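Local structure of beta-N-acetylhexosaminidase (Streptomyces plicatus, 1JAK) at residues R127-K136 with Q492-G500. The protein hydrolyses terminal beta-linked N-acetylhexosamine residues as a family 20 glycoside hydrolase, probably by substrate-assisted catalysis. Residues are numbered along the deposited sequence; the frame is centred on the assembly and turned at random.
Sequences RQLLPPAVEK and QAPYWEAAG
Where helix 116-129 runs out into an extended Leu130-Pro131 link and the 3-10 segment 132-135, the late helix 493-499 packs against it, with Tyr495 as the main insertion. Its hydroxyl donates to Leu130 O, the first carbonyl past the helix end, at OH to O 2.6 Å. The C=O...donor angle is 144° and the donor tilts 20° from the carbonyl plane; Leu130 O itself lies at the ring edge. Over one ring face sits Pro132, its CG 3.7 Å from the Tyr495 centroid and offset toward the rim, which defines a CH-pi contact. The same CG also touches Pro494 CG. A phenylalanine here would lack the hydroxyl and would probably leave Leu130 O without this donor. The contact joins the end of helix 116-129, within the family 20 domain 2 range, to the C-terminal helix 493-499. In the 3-10 segment 132-135, Glu135 has CG beside the backbone N (chi1 -61°) and the chain bends at chi2; this lays CG 3.4 Å from Tyr495 O and OE1 against Ala499 CB, while OE1 also forms a salt bridge with Arg185. Ala498 CB meets Pro132 O at 3.5 Å. Water links the margins: one accepts from Lys136 NZ and donates to Ala498 O, and another bridges Gln128 OE1 and Gln492 NE2. Gln128 OE1 also accepts from Ile28 N, and Gln492 NE2 donates to Arg488 O.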
loop_
_atom_site.group_PDB
_atom_site.type_symbol
_atom_site.label_atom_id
_atom_site.label_comp_id
_atom_site.label_asym_id
_atom_site.label_seq_id
_atom_site.Cartn_x
_atom_site.Cartn_y
_atom_site.Cartn_z
ATOM N N ARG A 127 -12.547 10.622 -9.895
ATOM C CA ARG A 127 -13.271 9.385 -10.163
ATOM C C ARG A 127 -14.299 9.061 -9.082
ATOM O O ARG A 127 -15.203 8.256 -9.304
ATOM C CB ARG A 127 -12.294 8.215 -10.362
ATOM C CG ARG A 127 -11.437 7.876 -9.168
ATOM C CD ARG A 127 -10.262 6.975 -9.562
ATOM N NE ARG A 127 -10.679 5.682 -10.111
ATOM C CZ ARG A 127 -9.868 4.634 -10.240
ATOM N NH1 ARG A 127 -8.599 4.727 -9.861
ATOM N NH2 ARG A 127 -10.325 3.489 -10.735
ATOM N N GLN A 128 -14.170 9.689 -7.915
ATOM C CA GLN A 128 -15.131 9.468 -6.842
ATOM C C GLN A 128 -16.270 10.489 -6.920
ATOM O O GLN A 128 -17.364 10.250 -6.408
ATOM C CB GLN A 128 -14.442 9.529 -5.474
ATOM C CG GLN A 128 -13.676 8.249 -5.142
ATOM C CD GLN A 128 -13.135 8.236 -3.722
ATOM O OE1 GLN A 128 -13.820 8.639 -2.783
ATOM N NE2 GLN A 128 -11.908 7.750 -3.557
ATOM N N LEU A 129 -16.013 11.621 -7.571
ATOM C CA LEU A 129 -17.038 12.649 -7.734
ATOM C C LEU A 129 -17.996 12.204 -8.838
ATOM O O LEU A 129 -19.185 12.518 -8.812
ATOM C CB LEU A 129 -16.398 13.997 -8.083
ATOM C CG LEU A 129 -15.525 14.589 -6.969
ATOM C CD1 LEU A 129 -14.844 15.855 -7.456
ATOM C CD2 LEU A 129 -16.388 14.877 -5.743
ATOM N N LEU A 130 -17.469 11.465 -9.810
ATOM C CA LEU A 130 -18.291 10.941 -10.894
ATOM C C LEU A 130 -19.141 9.813 -10.305
ATOM O O LEU A 130 -18.817 9.284 -9.239
ATOM C CB LEU A 130 -17.398 10.412 -12.022
ATOM C CG LEU A 130 -16.720 11.499 -12.860
ATOM C CD1 LEU A 130 -15.628 10.892 -13.729
ATOM C CD2 LEU A 130 -17.770 12.192 -13.722
ATOM N N PRO A 131 -20.246 9.443 -10.978
ATOM C CA PRO A 131 -21.150 8.380 -10.519
ATOM C C PRO A 131 -20.580 6.966 -10.626
ATOM O O PRO A 131 -19.646 6.720 -11.387
ATOM C CB PRO A 131 -22.379 8.576 -11.402
ATOM C CG PRO A 131 -21.764 9.024 -12.697
ATOM C CD PRO A 131 -20.736 10.038 -12.236
ATOM N N PRO A 132 -21.151 6.015 -9.867
ATOM C CA PRO A 132 -20.719 4.612 -9.853
ATOM C C PRO A 132 -20.622 3.988 -11.243
ATOM O O PRO A 132 -19.807 3.098 -11.476
ATOM C CB PRO A 132 -21.787 3.931 -9.000
ATOM C CG PRO A 132 -22.205 5.009 -8.055
ATOM C CD PRO A 132 -22.295 6.215 -8.959
ATOM N N ALA A 133 -21.464 4.456 -12.159
ATOM C CA ALA A 133 -21.477 3.936 -13.522
ATOM C C ALA A 133 -20.114 4.065 -14.197
ATOM O O ALA A 133 -19.820 3.356 -15.158
ATOM C CB ALA A 133 -22.538 4.667 -14.346
ATOM N N VAL A 134 -19.281 4.966 -13.686
ATOM C CA VAL A 134 -17.955 5.186 -14.258
ATOM C C VAL A 134 -17.079 3.930 -14.171
ATOM O O VAL A 134 -16.088 3.799 -14.897
ATOM C CB VAL A 134 -17.246 6.376 -13.551
ATOM C CG1 VAL A 134 -16.778 5.966 -12.161
ATOM C CG2 VAL A 134 -16.078 6.875 -14.396
ATOM N N GLU A 135 -17.462 3.001 -13.298
ATOM C CA GLU A 135 -16.714 1.760 -13.101
ATOM C C GLU A 135 -17.031 0.674 -14.134
ATOM O O GLU A 135 -16.308 -0.317 -14.233
ATOM C CB GLU A 135 -16.995 1.186 -11.708
ATOM C CG GLU A 135 -16.600 2.073 -10.533
ATOM C CD GLU A 135 -15.103 2.308 -10.436
ATOM O OE1 GLU A 135 -14.321 1.490 -10.970
ATOM O OE2 GLU A 135 -14.707 3.312 -9.811
ATOM N N LYS A 136 -18.110 0.854 -14.890
ATOM C CA LYS A 136 -18.520 -0.135 -15.889
ATOM C C LYS A 136 -17.584 -0.214 -17.096
ATOM O O LYS A 136 -16.860 0.733 -17.399
ATOM C CB LYS A 136 -19.941 0.169 -16.370
ATOM C CG LYS A 136 -20.974 0.226 -15.251
ATOM C CD LYS A 136 -21.179 -1.130 -14.591
ATOM C CE LYS A 136 -21.763 -2.141 -15.568
ATOM N NZ LYS A 136 -22.082 -3.438 -14.912
ATOM N N GLN A 492 -19.372 4.129 -1.117
ATOM C CA GLN A 492 -18.525 3.380 -2.043
ATOM C C GLN A 492 -19.178 2.106 -2.574
ATOM O O GLN A 492 -18.793 1.609 -3.629
ATOM C CB GLN A 492 -17.199 3.004 -1.370
ATOM C CG GLN A 492 -16.440 4.159 -0.729
ATOM C CD GLN A 492 -16.155 5.295 -1.691
ATOM O OE1 GLN A 492 -15.665 5.081 -2.800
ATOM N NE2 GLN A 492 -16.451 6.515 -1.264
ATOM N N ALA A 493 -20.162 1.582 -1.847
ATOM C CA ALA A 493 -20.836 0.341 -2.234
ATOM C C ALA A 493 -21.183 0.199 -3.718
ATOM O O ALA A 493 -20.772 -0.764 -4.367
ATOM C CB ALA A 493 -22.089 0.146 -1.382
ATOM N N PRO A 494 -21.943 1.153 -4.279
ATOM C CA PRO A 494 -22.292 1.037 -5.700
ATOM C C PRO A 494 -21.091 1.061 -6.642
ATOM O O PRO A 494 -21.131 0.462 -7.717
ATOM C CB PRO A 494 -23.249 2.208 -5.917
ATOM C CG PRO A 494 -22.788 3.216 -4.912
ATOM C CD PRO A 494 -22.529 2.369 -3.691
ATOM N N TYR A 495 -20.027 1.753 -6.243
ATOM C CA TYR A 495 -18.823 1.815 -7.064
ATOM C C TYR A 495 -18.133 0.453 -7.070
ATOM O O TYR A 495 -17.730 -0.048 -8.120
ATOM C CB TYR A 495 -17.849 2.871 -6.525
ATOM C CG TYR A 495 -18.343 4.296 -6.655
ATOM C CD1 TYR A 495 -19.305 4.802 -5.783
ATOM C CD2 TYR A 495 -17.858 5.131 -7.662
ATOM C CE1 TYR A 495 -19.776 6.107 -5.908
ATOM C CE2 TYR A 495 -18.320 6.439 -7.798
ATOM C CZ TYR A 495 -19.281 6.918 -6.917
ATOM O OH TYR A 495 -19.754 8.205 -7.047
ATOM N N TRP A 496 -18.002 -0.151 -5.894
ATOM C CA TRP A 496 -17.352 -1.449 -5.803
ATOM C C TRP A 496 -18.155 -2.524 -6.526
ATOM O O TRP A 496 -17.586 -3.387 -7.195
ATOM C CB TRP A 496 -17.120 -1.819 -4.336
ATOM C CG TRP A 496 -16.159 -0.877 -3.667
ATOM C CD1 TRP A 496 -15.169 -0.152 -4.277
ATOM C CD2 TRP A 496 -16.053 -0.598 -2.267
ATOM N NE1 TRP A 496 -14.457 0.559 -3.343
ATOM C CE2 TRP A 496 -14.976 0.304 -2.101
ATOM C CE3 TRP A 496 -16.762 -1.021 -1.136
ATOM C CZ2 TRP A 496 -14.590 0.789 -0.846
ATOM C CZ3 TRP A 496 -16.377 -0.537 0.116
ATOM C CH2 TRP A 496 -15.299 0.358 0.247
ATOM N N GLU A 497 -19.477 -2.461 -6.404
ATOM C CA GLU A 497 -20.345 -3.422 -7.076
ATOM C C GLU A 497 -20.163 -3.309 -8.586
ATOM O O GLU A 497 -20.004 -4.313 -9.280
ATOM C CB GLU A 497 -21.808 -3.156 -6.705
ATOM C CG GLU A 497 -22.165 -3.570 -5.284
ATOM C CD GLU A 497 -23.539 -3.087 -4.864
ATOM O OE1 GLU A 497 -24.391 -2.863 -5.750
ATOM O OE2 GLU A 497 -23.769 -2.946 -3.644
ATOM N N ALA A 498 -20.176 -2.080 -9.089
ATOM C CA ALA A 498 -20.012 -1.835 -10.516
ATOM C C ALA A 498 -18.623 -2.243 -11.005
ATOM O O ALA A 498 -18.460 -2.672 -12.149
ATOM C CB ALA A 498 -20.264 -0.361 -10.823
ATOM N N ALA A 499 -17.626 -2.120 -10.130
ATOM C CA ALA A 499 -16.247 -2.460 -10.470
ATOM C C ALA A 499 -15.909 -3.937 -10.267
ATOM O O ALA A 499 -14.834 -4.392 -10.662
ATOM C CB ALA A 499 -15.287 -1.598 -9.651
ATOM N N GLY A 500 -16.821 -4.680 -9.649
ATOM C CA GLY A 500 -16.573 -6.091 -9.414
ATOM C C GLY A 500 -15.622 -6.317 -8.254
ATOM O O GLY A 500 -14.897 -7.313 -8.212
HETATM O O HOH W 1 -16.322 8.929 -2.512
HETATM O O HOH W 2 -16.496 -3.606 -14.044
HETATM O O HOH W 3 -20.114 -4.468 -13.428
#